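Local coordinates for protein kinase domain-containing protein (Chaetomium thermophilum, PDB 6Z3U) that is the kinase subunit of the CDK-activating kinase complex and probably transfers phosphate from ATP to serine and threonine residues, including those of the RNA polymerase II C-terminal repeats, at residues D196-M201 with T385-T390; G350-E355 with H380-T385; G249-A254 with G269-G274; P263-F268 with G275-W280. One frame throughout, in Å; residues are numbered along the deposited sequence.

Contact 1. Residues D196-M201 with T385-T390; sequences DIKAWM and TDPKPT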
loop_
_atom_site.group_PDB
_atom_site.type_symbol
_atom_site.label_atom_id
_atom_site.label_comp_id
_atom_site.label_asym_id
_atom_site.label_seq_id
_atom_site.Cartn_x
_atom_site.Cartn_y
_atom_site.Cartn_z
ATOM N N ASP B 196 3.030 25.312 22.047
ATOM C CA ASP B 196 2.015 24.681 21.210
ATOM C C ASP B 196 2.613 24.191 19.897
ATOM O O ASP B 196 2.259 23.111 19.411
ATOM C CB ASP B 196 0.874 25.660 20.953
ATOM C CG ASP B 196 0.211 26.117 22.233
ATOM O OD1 ASP B 196 -0.003 25.263 23.118
ATOM O OD2 ASP B 196 -0.082 27.325 22.363
ATOM N N ILE B 197 3.516 24.975 19.306
ATOM C CA ILE B 197 4.208 24.520 18.106
ATOM C C ILE B 197 4.930 23.209 18.386
ATOM O O ILE B 197 4.879 22.269 17.583
ATOM C CB ILE B 197 5.175 25.610 17.607
ATOM C CG1 ILE B 197 4.391 26.874 17.239
ATOM C CG2 ILE B 197 5.987 25.105 16.417
ATOM C CD1 ILE B 197 5.262 28.038 16.808
ATOM N N LYS B 198 5.615 23.127 19.529
ATOM C CA LYS B 198 6.339 21.909 19.876
ATOM C C LYS B 198 5.390 20.726 20.027
ATOM O O LYS B 198 5.742 19.590 19.685
ATOM C CB LYS B 198 7.139 22.125 21.162
ATOM C CG LYS B 198 7.990 20.933 21.567
ATOM C CD LYS B 198 8.800 21.197 22.832
ATOM C CE LYS B 198 9.913 22.205 22.596
ATOM N NZ LYS B 198 10.774 22.379 23.799
ATOM N N ALA B 199 4.184 20.967 20.545
ATOM C CA ALA B 199 3.225 19.879 20.694
ATOM C C ALA B 199 2.720 19.399 19.339
ATOM O O ALA B 199 2.632 18.191 19.094
ATOM C CB ALA B 199 2.058 20.324 21.573
ATOM N N TRP B 200 2.384 20.333 18.447
ATOM C CA TRP B 200 1.927 19.956 17.112
ATOM C C TRP B 200 3.033 19.254 16.337
ATOM O O TRP B 200 2.823 18.178 15.764
ATOM C CB TRP B 200 1.447 21.196 16.359
ATOM C CG TRP B 200 0.131 21.733 16.838
ATOM C CD1 TRP B 200 -0.918 21.012 17.331
ATOM C CD2 TRP B 200 -0.270 23.107 16.881
ATOM N NE1 TRP B 200 -1.952 21.852 17.668
ATOM C CE2 TRP B 200 -1.578 23.144 17.403
ATOM C CE3 TRP B 200 0.349 24.309 16.526
ATOM C CZ2 TRP B 200 -2.279 24.335 17.576
ATOM C CZ3 TRP B 200 -0.349 25.491 16.703
ATOM C CH2 TRP B 200 -1.649 25.495 17.222
ATOM N N MET B 201 4.227 19.849 16.312
ATOM C CA MET B 201 5.333 19.255 15.570
ATOM C C MET B 201 5.650 17.854 16.075
ATOM O O MET B 201 6.023 16.975 15.290
ATOM C CB MET B 201 6.562 20.156 15.674
ATOM C CG MET B 201 6.470 21.430 14.854
ATOM S SD MET B 201 6.357 21.113 13.086
ATOM C CE MET B 201 7.895 20.245 12.803
ATOM N N THR B 385 14.016 19.919 25.582
ATOM C CA THR B 385 14.417 21.246 26.027
ATOM C C THR B 385 13.183 22.052 26.411
ATOM O O THR B 385 12.132 21.941 25.774
ATOM C CB THR B 385 15.198 21.972 24.932
ATOM O OG1 THR B 385 16.486 21.363 24.774
ATOM C CG2 THR B 385 15.380 23.438 25.279
ATOM N N ASP B 386 13.311 22.859 27.460
ATOM C CA ASP B 386 12.193 23.679 27.898
ATOM C C ASP B 386 11.898 24.769 26.869
ATOM O O ASP B 386 12.802 25.235 26.171
ATOM C CB ASP B 386 12.492 24.316 29.251
ATOM C CG ASP B 386 12.444 23.316 30.388
ATOM O OD1 ASP B 386 11.683 22.330 30.278
ATOM O OD2 ASP B 386 13.168 23.515 31.388
ATOM N N PRO B 387 10.631 25.203 26.757
ATOM C CA PRO B 387 9.482 24.749 27.548
ATOM C C PRO B 387 8.892 23.435 27.051
ATOM O O PRO B 387 8.871 23.193 25.844
ATOM C CB PRO B 387 8.479 25.885 27.368
ATOM C CG PRO B 387 8.747 26.362 25.979
ATOM C CD PRO B 387 10.239 26.242 25.785
ATOM N N LYS B 388 8.399 22.609 27.970
ATOM C CA LYS B 388 7.799 21.344 27.581
ATOM C C LYS B 388 6.585 21.598 26.688
ATOM O O LYS B 388 5.944 22.648 26.779
ATOM C CB LYS B 388 7.401 20.538 28.816
ATOM C CG LYS B 388 8.596 20.088 29.649
ATOM C CD LYS B 388 8.183 19.308 30.887
ATOM C CE LYS B 388 9.408 18.843 31.673
ATOM N NZ LYS B 388 9.053 18.091 32.912
ATOM N N PRO B 389 6.253 20.657 25.808
ATOM C CA PRO B 389 5.135 20.881 24.888
ATOM C C PRO B 389 3.800 20.921 25.608
ATOM O O PRO B 389 3.618 20.331 26.675
ATOM C CB PRO B 389 5.212 19.684 23.933
ATOM C CG PRO B 389 5.924 18.626 24.710
ATOM C CD PRO B 389 6.899 19.351 25.592
ATOM N N THR B 390 2.856 21.628 24.993
ATOM C CA THR B 390 1.532 21.780 25.569
ATOM C C THR B 390 0.771 20.461 25.512
ATOM O O THR B 390 0.912 19.675 24.570
ATOM C CB THR B 390 0.745 22.857 24.824
ATOM O OG1 THR B 390 1.513 24.065 24.773
ATOM C CG2 THR B 390 -0.577 23.132 25.523
#

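Contact 2. Residues G350-E355 with H380-T385; sequences GAVGSE and HRWWRT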
loop_
_atom_site.group_PDB
_atom_site.type_symbol
_atom_site.label_atom_id
_atom_site.label_comp_id
_atom_site.label_asym_id
_atom_site.label_seq_id
_atom_site.Cartn_x
_atom_site.Cartn_y
_atom_site.Cartn_z
ATOM N N GLY B 350 13.548 32.508 15.517
ATOM C CA GLY B 350 14.037 32.375 16.879
ATOM C C GLY B 350 12.963 32.120 17.918
ATOM O O GLY B 350 13.301 31.876 19.082
ATOM N N ALA B 351 11.683 32.167 17.534
ATOM C CA ALA B 351 10.613 31.958 18.504
ATOM C C ALA B 351 10.731 30.605 19.198
ATOM O O ALA B 351 10.347 30.472 20.366
ATOM C CB ALA B 351 9.253 32.083 17.817
ATOM N N VAL B 352 11.250 29.588 18.499
ATOM C CA VAL B 352 11.387 28.257 19.078
ATOM C C VAL B 352 12.736 28.046 19.755
ATOM O O VAL B 352 12.987 26.958 20.290
ATOM C CB VAL B 352 11.182 27.166 18.003
ATOM C CG1 VAL B 352 9.742 27.164 17.523
ATOM C CG2 VAL B 352 12.141 27.368 16.831
ATOM N N GLY B 353 13.609 29.048 19.749
ATOM C CA GLY B 353 14.881 28.951 20.434
ATOM C C GLY B 353 15.955 28.295 19.596
ATOM O O GLY B 353 15.733 27.811 18.483
ATOM N N SER B 354 17.162 28.273 20.164
ATOM C CA SER B 354 18.306 27.734 19.437
ATOM C C SER B 354 18.068 26.281 19.050
ATOM O O SER B 354 18.243 25.898 17.888
ATOM C CB SER B 354 19.573 27.869 20.281
ATOM O OG SER B 354 19.387 27.319 21.574
ATOM N N GLU B 355 17.646 25.456 20.011
ATOM C CA GLU B 355 17.442 24.041 19.720
ATOM C C GLU B 355 16.327 23.837 18.706
ATOM O O GLU B 355 16.387 22.907 17.893
ATOM C CB GLU B 355 17.141 23.278 21.010
ATOM C CG GLU B 355 18.346 23.129 21.933
ATOM C CD GLU B 355 19.404 22.190 21.386
ATOM O OE1 GLU B 355 20.542 22.213 21.905
ATOM O OE2 GLU B 355 19.104 21.441 20.432
ATOM N N HIS B 380 15.811 14.319 18.757
ATOM C CA HIS B 380 16.458 15.618 18.878
ATOM C C HIS B 380 16.223 16.214 20.264
ATOM O O HIS B 380 15.306 15.826 20.993
ATOM C CB HIS B 380 15.940 16.563 17.794
ATOM C CG HIS B 380 16.814 17.757 17.564
ATOM N ND1 HIS B 380 16.375 19.048 17.762
ATOM C CD2 HIS B 380 18.103 17.853 17.168
ATOM C CE1 HIS B 380 17.355 19.890 17.488
ATOM N NE2 HIS B 380 18.415 19.191 17.126
ATOM N N ARG B 381 17.083 17.171 20.633
ATOM C CA ARG B 381 16.996 17.785 21.953
ATOM C C ARG B 381 15.829 18.754 22.087
ATOM O O ARG B 381 15.413 19.046 23.213
ATOM C CB ARG B 381 18.287 18.541 22.286
ATOM C CG ARG B 381 19.494 17.668 22.592
ATOM C CD ARG B 381 20.407 18.351 23.608
ATOM N NE ARG B 381 21.771 17.825 23.582
ATOM C CZ ARG B 381 22.168 16.719 24.209
ATOM N NH1 ARG B 381 23.432 16.324 24.126
ATOM N NH2 ARG B 381 21.307 16.004 24.921
ATOM N N TRP B 382 15.294 19.261 20.973
ATOM C CA TRP B 382 14.257 20.286 21.056
ATOM C C TRP B 382 13.072 19.815 21.891
ATOM O O TRP B 382 12.449 20.612 22.603
ATOM C CB TRP B 382 13.789 20.676 19.656
ATOM C CG TRP B 382 12.829 21.820 19.651
ATOM C CD1 TRP B 382 12.928 22.974 20.371
ATOM C CD2 TRP B 382 11.608 21.914 18.906
ATOM N NE1 TRP B 382 11.851 23.788 20.111
ATOM C CE2 TRP B 382 11.026 23.158 19.216
ATOM C CE3 TRP B 382 10.954 21.068 18.005
ATOM C CZ2 TRP B 382 9.822 23.577 18.659
ATOM C CZ3 TRP B 382 9.758 21.486 17.452
ATOM C CH2 TRP B 382 9.204 22.729 17.784
ATOM N N TRP B 383 12.734 18.527 21.803
ATOM C CA TRP B 383 11.551 18.036 22.500
ATOM C C TRP B 383 11.757 18.039 24.009
ATOM O O TRP B 383 10.846 18.399 24.764
ATOM C CB TRP B 383 11.196 16.631 22.017
ATOM C CG TRP B 383 11.153 16.498 20.531
ATOM C CD1 TRP B 383 12.007 15.778 19.750
ATOM C CD2 TRP B 383 10.215 17.112 19.641
ATOM N NE1 TRP B 383 11.656 15.900 18.430
ATOM C CE2 TRP B 383 10.558 16.715 18.336
ATOM C CE3 TRP B 383 9.117 17.958 19.821
ATOM C CZ2 TRP B 383 9.846 17.132 17.219
ATOM C CZ3 TRP B 383 8.412 18.372 18.710
ATOM C CH2 TRP B 383 8.778 17.959 17.424
ATOM N N ARG B 384 12.946 17.649 24.469
ATOM C CA ARG B 384 13.248 17.607 25.893
ATOM C C ARG B 384 13.831 18.911 26.429
ATOM O O ARG B 384 14.107 19.000 27.630
ATOM C CB ARG B 384 14.204 16.440 26.196
ATOM C CG ARG B 384 15.410 16.298 25.268
ATOM C CD ARG B 384 15.890 14.848 25.230
ATOM N NE ARG B 384 16.829 14.590 24.139
ATOM C CZ ARG B 384 18.147 14.475 24.278
ATOM N NH1 ARG B 384 18.719 14.591 25.471
ATOM N NH2 ARG B 384 18.901 14.240 23.212
ATOM N N THR B 385 14.016 19.919 25.582
ATOM C CA THR B 385 14.417 21.246 26.027
ATOM C C THR B 385 13.183 22.052 26.411
ATOM O O THR B 385 12.132 21.941 25.774
ATOM C CB THR B 385 15.198 21.972 24.932
ATOM O OG1 THR B 385 16.486 21.363 24.774
ATOM C CG2 THR B 385 15.380 23.438 25.279
#

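Contact 3. Residues G249-A254 with G269-G274; sequences GRRMTA and GARHYG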
loop_
_atom_site.group_PDB
_atom_site.type_symbol
_atom_site.label_atom_id
_atom_site.label_comp_id
_atom_site.label_asym_id
_atom_site.label_seq_id
_atom_site.Cartn_x
_atom_site.Cartn_y
_atom_site.Cartn_z
ATOM N N GLY B 249 16.398 1.408 -8.659
ATOM C CA GLY B 249 16.163 1.382 -10.084
ATOM C C GLY B 249 14.723 1.605 -10.487
ATOM O O GLY B 249 14.450 1.781 -11.682
ATOM N N ARG B 250 13.800 1.622 -9.529
ATOM C CA ARG B 250 12.382 1.833 -9.801
ATOM C C ARG B 250 12.125 3.334 -9.786
ATOM O O ARG B 250 12.249 3.983 -8.742
ATOM C CB ARG B 250 11.528 1.109 -8.762
ATOM C CG ARG B 250 10.022 1.232 -8.973
ATOM C CD ARG B 250 9.614 0.792 -10.371
ATOM N NE ARG B 250 10.228 -0.483 -10.737
ATOM C CZ ARG B 250 9.637 -1.670 -10.622
ATOM N NH1 ARG B 250 8.399 -1.770 -10.154
ATOM N NH2 ARG B 250 10.294 -2.764 -10.983
ATOM N N ARG B 251 11.767 3.887 -10.943
ATOM C CA ARG B 251 11.622 5.327 -11.080
ATOM C C ARG B 251 10.329 5.786 -10.420
ATOM O O ARG B 251 9.313 5.085 -10.455
ATOM C CB ARG B 251 11.635 5.730 -12.555
ATOM C CG ARG B 251 12.833 5.178 -13.313
ATOM C CD ARG B 251 12.873 5.618 -14.767
ATOM N NE ARG B 251 13.409 6.972 -14.885
ATOM C CZ ARG B 251 14.708 7.249 -15.005
ATOM N NH1 ARG B 251 15.604 6.269 -15.024
ATOM N NH2 ARG B 251 15.120 8.507 -15.101
ATOM N N MET B 252 10.374 6.965 -9.809
ATOM C CA MET B 252 9.211 7.582 -9.189
ATOM C C MET B 252 8.910 8.904 -9.878
ATOM O O MET B 252 9.726 9.444 -10.630
ATOM C CB MET B 252 9.434 7.819 -7.691
ATOM C CG MET B 252 9.359 6.572 -6.834
ATOM S SD MET B 252 10.076 6.863 -5.207
ATOM C CE MET B 252 9.022 5.848 -4.178
ATOM N N THR B 253 7.711 9.422 -9.618
ATOM C CA THR B 253 7.294 10.683 -10.207
ATOM C C THR B 253 7.930 11.844 -9.458
ATOM O O THR B 253 8.076 11.811 -8.233
ATOM C CB THR B 253 5.773 10.818 -10.178
ATOM O OG1 THR B 253 5.185 9.665 -10.790
ATOM C CG2 THR B 253 5.328 12.051 -10.943
ATOM N N ALA B 254 8.322 12.868 -10.209
ATOM C CA ALA B 254 8.831 14.100 -9.630
ATOM C C ALA B 254 7.727 15.109 -9.348
ATOM O O ALA B 254 7.992 16.136 -8.712
ATOM C CB ALA B 254 9.866 14.730 -10.562
ATOM N N GLY B 269 13.373 17.277 -10.689
ATOM C CA GLY B 269 12.944 16.120 -11.451
ATOM C C GLY B 269 13.535 14.805 -11.007
ATOM O O GLY B 269 13.601 13.866 -11.810
ATOM N N ALA B 270 13.952 14.695 -9.749
ATOM C CA ALA B 270 14.568 13.466 -9.268
ATOM C C ALA B 270 13.584 12.304 -9.344
ATOM O O ALA B 270 12.404 12.442 -9.012
ATOM C CB ALA B 270 15.059 13.640 -7.831
ATOM N N ARG B 271 14.085 11.150 -9.789
ATOM C CA ARG B 271 13.273 9.956 -9.961
ATOM C C ARG B 271 13.597 8.854 -8.964
ATOM O O ARG B 271 12.857 7.868 -8.900
ATOM C CB ARG B 271 13.447 9.397 -11.382
ATOM C CG ARG B 271 13.414 10.447 -12.482
ATOM C CD ARG B 271 12.010 10.980 -12.708
ATOM N NE ARG B 271 11.131 9.969 -13.288
ATOM C CZ ARG B 271 9.860 10.180 -13.615
ATOM N NH1 ARG B 271 9.140 9.198 -14.139
ATOM N NH2 ARG B 271 9.307 11.371 -13.420
ATOM N N HIS B 272 14.684 8.984 -8.197
ATOM C CA HIS B 272 15.103 7.975 -7.219
ATOM C C HIS B 272 15.380 8.694 -5.902
ATOM O O HIS B 272 16.527 9.016 -5.585
ATOM C CB HIS B 272 16.325 7.209 -7.724
ATOM C CG HIS B 272 16.082 6.461 -8.999
ATOM N ND1 HIS B 272 16.873 6.621 -10.116
ATOM C CD2 HIS B 272 15.143 5.544 -9.330
ATOM C CE1 HIS B 272 16.425 5.843 -11.085
ATOM N NE2 HIS B 272 15.379 5.175 -10.633
ATOM N N TYR B 273 14.324 8.934 -5.133
ATOM C CA TYR B 273 14.401 9.651 -3.868
ATOM C C TYR B 273 13.904 8.763 -2.730
ATOM O O TYR B 273 13.541 7.603 -2.929
ATOM C CB TYR B 273 13.594 10.952 -3.941
ATOM C CG TYR B 273 12.168 10.779 -4.420
ATOM C CD1 TYR B 273 11.152 10.444 -3.535
ATOM C CD2 TYR B 273 11.835 10.965 -5.756
ATOM C CE1 TYR B 273 9.846 10.295 -3.966
ATOM C CE2 TYR B 273 10.532 10.815 -6.197
ATOM C CZ TYR B 273 9.542 10.480 -5.299
ATOM O OH TYR B 273 8.246 10.334 -5.738
ATOM N N GLY B 274 13.895 9.326 -1.523
ATOM C CA GLY B 274 13.501 8.586 -0.343
ATOM C C GLY B 274 12.722 9.414 0.659
ATOM O O GLY B 274 12.079 10.402 0.292
#

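Contact 4. Residues P263-F268 with G275-W280; sequences PPELLF and GAVDIW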
loop_
_atom_site.group_PDB
_atom_site.type_symbol
_atom_site.label_atom_id
_atom_site.label_comp_id
_atom_site.label_asym_id
_atom_site.label_seq_id
_atom_site.Cartn_x
_atom_site.Cartn_y
_atom_site.Cartn_z
ATOM N N PRO B 263 10.514 19.545 -2.066
ATOM C CA PRO B 263 11.956 19.662 -1.828
ATOM C C PRO B 263 12.693 19.974 -3.116
ATOM O O PRO B 263 12.150 19.784 -4.215
ATOM C CB PRO B 263 12.339 18.278 -1.283
ATOM C CG PRO B 263 11.331 17.361 -1.868
ATOM C CD PRO B 263 10.052 18.148 -1.966
ATOM N N PRO B 264 13.941 20.444 -3.026
ATOM C CA PRO B 264 14.667 20.798 -4.258
ATOM C C PRO B 264 14.918 19.615 -5.177
ATOM O O PRO B 264 14.871 19.772 -6.404
ATOM C CB PRO B 264 15.975 21.409 -3.730
ATOM C CG PRO B 264 16.105 20.911 -2.325
ATOM C CD PRO B 264 14.708 20.770 -1.812
ATOM N N GLU B 265 15.195 18.431 -4.626
ATOM C CA GLU B 265 15.480 17.285 -5.482
ATOM C C GLU B 265 14.278 16.930 -6.350
ATOM O O GLU B 265 14.448 16.477 -7.487
ATOM C CB GLU B 265 15.922 16.086 -4.637
ATOM C CG GLU B 265 14.876 15.523 -3.678
ATOM C CD GLU B 265 15.029 16.039 -2.257
ATOM O OE1 GLU B 265 15.506 17.180 -2.077
ATOM O OE2 GLU B 265 14.676 15.295 -1.315
ATOM N N LEU B 266 13.062 17.145 -5.845
ATOM C CA LEU B 266 11.872 16.906 -6.656
ATOM C C LEU B 266 11.651 18.040 -7.650
ATOM O O LEU B 266 11.226 17.799 -8.785
ATOM C CB LEU B 266 10.647 16.729 -5.759
ATOM C CG LEU B 266 10.205 15.287 -5.494
ATOM C CD1 LEU B 266 11.382 14.393 -5.137
ATOM C CD2 LEU B 266 9.157 15.243 -4.391
ATOM N N LEU B 267 11.944 19.279 -7.245
ATOM C CA LEU B 267 11.895 20.389 -8.188
ATOM C C LEU B 267 12.836 20.152 -9.360
ATOM O O LEU B 267 12.560 20.594 -10.481
ATOM C CB LEU B 267 12.255 21.699 -7.480
ATOM C CG LEU B 267 11.210 22.289 -6.527
ATOM C CD1 LEU B 267 11.853 23.261 -5.564
ATOM C CD2 LEU B 267 10.099 22.978 -7.302
ATOM N N PHE B 268 13.937 19.445 -9.126
ATOM C CA PHE B 268 14.900 19.125 -10.168
ATOM C C PHE B 268 14.557 17.840 -10.914
ATOM O O PHE B 268 15.375 17.363 -11.708
ATOM C CB PHE B 268 16.301 19.023 -9.561
ATOM C CG PHE B 268 16.788 20.306 -8.932
ATOM C CD1 PHE B 268 16.362 21.539 -9.405
ATOM C CD2 PHE B 268 17.668 20.275 -7.863
ATOM C CE1 PHE B 268 16.811 22.711 -8.829
ATOM C CE2 PHE B 268 18.118 21.447 -7.285
ATOM C CZ PHE B 268 17.687 22.664 -7.767
ATOM N N GLY B 275 12.777 9.021 1.933
ATOM C CA GLY B 275 11.997 9.704 2.950
ATOM C C GLY B 275 12.334 11.176 3.085
ATOM O O GLY B 275 11.501 11.968 3.534
ATOM N N ALA B 276 13.553 11.563 2.704
ATOM C CA ALA B 276 13.970 12.949 2.878
ATOM C C ALA B 276 12.997 13.921 2.224
ATOM O O ALA B 276 12.871 15.067 2.669
ATOM C CB ALA B 276 15.377 13.147 2.310
ATOM N N VAL B 277 12.290 13.485 1.180
ATOM C CA VAL B 277 11.362 14.386 0.504
ATOM C C VAL B 277 10.241 14.806 1.446
ATOM O O VAL B 277 9.762 15.945 1.390
ATOM C CB VAL B 277 10.804 13.732 -0.775
ATOM C CG1 VAL B 277 11.918 13.502 -1.777
ATOM C CG2 VAL B 277 10.078 12.433 -0.447
ATOM N N ASP B 278 9.801 13.899 2.324
ATOM C CA ASP B 278 8.754 14.245 3.281
ATOM C C ASP B 278 9.285 15.118 4.411
ATOM O O ASP B 278 8.579 16.011 4.891
ATOM C CB ASP B 278 8.110 12.982 3.856
ATOM C CG ASP B 278 7.067 12.384 2.932
ATOM O OD1 ASP B 278 6.466 13.135 2.136
ATOM O OD2 ASP B 278 6.835 11.161 3.017
ATOM N N ILE B 279 10.518 14.870 4.858
ATOM C CA ILE B 279 11.086 15.665 5.942
ATOM C C ILE B 279 11.155 17.134 5.541
ATOM O O ILE B 279 10.902 18.026 6.359
ATOM C CB ILE B 279 12.469 15.112 6.336
ATOM C CG1 ILE B 279 12.332 14.055 7.435
ATOM C CG2 ILE B 279 13.391 16.221 6.796
ATOM C CD1 ILE B 279 11.432 12.905 7.077
ATOM N N TRP B 280 11.478 17.408 4.276
ATOM C CA TRP B 280 11.521 18.789 3.809
ATOM C C TRP B 280 10.170 19.467 3.976
ATOM O O TRP B 280 10.087 20.605 4.453
ATOM C CB TRP B 280 11.951 18.835 2.344
ATOM C CG TRP B 280 11.948 20.217 1.760
ATOM C CD1 TRP B 280 10.866 20.906 1.285
ATOM C CD2 TRP B 280 13.081 21.069 1.570
ATOM N NE1 TRP B 280 11.258 22.139 0.822
ATOM C CE2 TRP B 280 12.612 22.262 0.985
ATOM C CE3 TRP B 280 14.445 20.940 1.841
ATOM C CZ2 TRP B 280 13.462 23.318 0.664
ATOM C CZ3 TRP B 280 15.285 21.989 1.524
ATOM C CH2 TRP B 280 14.792 23.162 0.941
#

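Contact 1. Residues D196-M201 with T385-T390
Ala199 and Pro389 bring their CA atoms within 4.7 Å of each other where segment 385-390, an extended run with polyproline II-like backbone angles, interrupted by a cis peptide before Pro387, passes across helix 194-213 and reaches Thr390 beside Asp196. The helix is αE of the protein kinase C-lobe, and the strap laid over it is the C-terminal tail that follows the last helix of the lobe. It illustrates how a tail without regular hydrogen-bonded structure can be fastened by a few side chains spaced along a helix. Lys198 reaches furthest. Its CG stands anti to the backbone N (chi1 -177°), which sends the chain out toward the tail, and a bend at chi3 (-70°) turns the ammonium group among carbonyl oxygens. NZ donates to Pro387 O at 2.9 Å, meeting that oxygen from above the carbonyl plane, and has a further hydrogen bond to Trp382 O. The methylenes behind it are used as well: Lys198 CD packs on Pro389 CD at 3.8 Å. Next to it in sequence, Ala199 offers only a methyl, and this suits the close approach, its CB lying 4.0 Å from Pro389 CB and 3.3 Å from Thr390 O. At the far end the backbone of Thr390 bonds to that of Ala195, while each oxygen of the Asp196 carboxylate has a donor of its own. Its OD2 accepts from Gly193 N; its OD1 accepts a hydrogen bond from Thr390 OG1 at 2.5 Å, the donor standing 45° out of the carboxylate plane.

Contact 2. Residues G350-E355 with H380-T385
Apolar packing between Val352 and Trp382 begins this surface contact: the valine CG1 rests 3.8 Å from CZ2 of the indole, the two side chains crossing at about a right angle. The CG of Trp382 is anti to its own backbone N (chi1 -174°), a setting that swings the indole toward the carbonyl of Val352. Polar contacts add little strength here. Trp382 NE1 gives a weak hydrogen bond to Val352 O, 3.4 Å long and bent to 132°. Segment 350-355 carries the start of helix 353-363, αH of the kinase C-lobe, and segment 380-385 includes the short helix that closes the lobe; the indole projects from the short helix against Val352, just before helix 353-363, and also meets Phe286 of helix 276-291 and, through a cation-pi contact, Lys198. Replacing the indole of Trp382 by the small side chain of an alanine is likely to open a gap beside Val352 and leave the Lys198 ammonium without its aromatic partner. Glu355 makes the remaining contacts, chiefly by van der Waals touch. Bent at chi2, it lies across the short helix, CG 3.8 Å from Thr385 OG1, a hydroxyl already bonded to Arg381 O, and OE2 3.5 Å from Arg381 CB. The imidazole of His380 turns an edge to Glu355: CE1 approaches the backbone O at 3.2 Å, in the ring plane, while His380 NE2 is hydrogen-bonded to Asp358 OD2.

Contact 3. Residues G249-A254 with G269-G274
Met252 lays its sulfur over one face of the Tyr273 ring, SD standing 3.9 Å from the ring centroid and 22° off the normal, a Met-aromatic contact. The methionine CB joins in at 3.5 Å from Tyr273 CE2. With chi1 at 52°, the phenol of Tyr273 is swung between its backbone N and carbonyl carbon and directed across to the other segment, where OH donates to Thr253 O at 2.9 Å in the carbonyl plane; Arg219 is a weaker partner of the same hydroxyl. Beside this pair the backbones are tied by Met252 N, which bonds to a lone pair of Arg271 O at 2.8 Å. The side chain of Arg271, bent at chi2 and chi3, curls back so that its guanidinium lies flat above Met252 O, 3.1 Å from CZ to that oxygen; the carbonyl faces the plane, and no N-H points at it. The guanidinium of Arg251 is only 29° from parallel to this one, although the two chains cross at about a right angle. His272 presents its edge to Arg250 O, CD2 lying 3.3 Å away, and its ring stacks on His36 of the RING-type subunit. Docking of an activation segment (T-loop) onto the loop between αEF and αF is a feature of protein kinase C-lobes, and here the docked pair also forms part of the RING-type subunit's interface.

Contact 4. Residues P263-F268 with G275-W280
Ala276, in the first turn of helix 276-291, makes only a marginal contact, its CB 4.3 Å from Glu265 OE2. Val277 does more. It takes three neighbours at once: CG1 meets Glu265 OE2 at 3.3 Å and Leu266 CD1 at 3.5 Å, while CB packs on Pro263 CG at 3.8 Å. The glutamate is held there by a salt bridge from OE1 to Arg371, whose guanidinium also bonds to Ala276 O. Trp280, one turn further on, has its CG anti to the backbone N (chi1 177°), and the indole extends along the start of helix 264-267 with one face against two successive prolines. Both contacts are CH-pi: Pro263 CA stands 3.5 Å from the centroid of the five-membered ring, and Pro264 CD 3.4 Å from that of the six-membered ring, nearly on its normal. A serine at Trp280 would probably leave both prolines without their aromatic floor and open a gap between the two helices. Pro263, Pro264 and Glu265 occupy the place of the Ala-Pro-Glu (APE) motif that ends the kinase activation segment, and its seating on helix αF, with the glutamate bound to Arg371 outside both segments, is a hallmark of the protein kinase fold.

The four contacts form two pairs in the C-lobe. Contacts 1 and 2, with centres 9 Å apart, share Thr385 and join through Lys198 and Trp382; contacts 3 and 4, centres 11 Å apart, meet where Tyr273 packs on Leu266 and Ala270 N probably bonds to Glu265 O. About 34 Å separates the centres of contacts 1 and 3, on opposite sides of the chain's centre. Helix 276-291 runs between the pairs, starting in contact 4 and touching contacts 1 and 2 through Phe286. Along the chain, contacts 3 and 4 interlace, contact 2 follows, and contact 1 spans them all, tying the C-terminal tail to αE far from the activation segment.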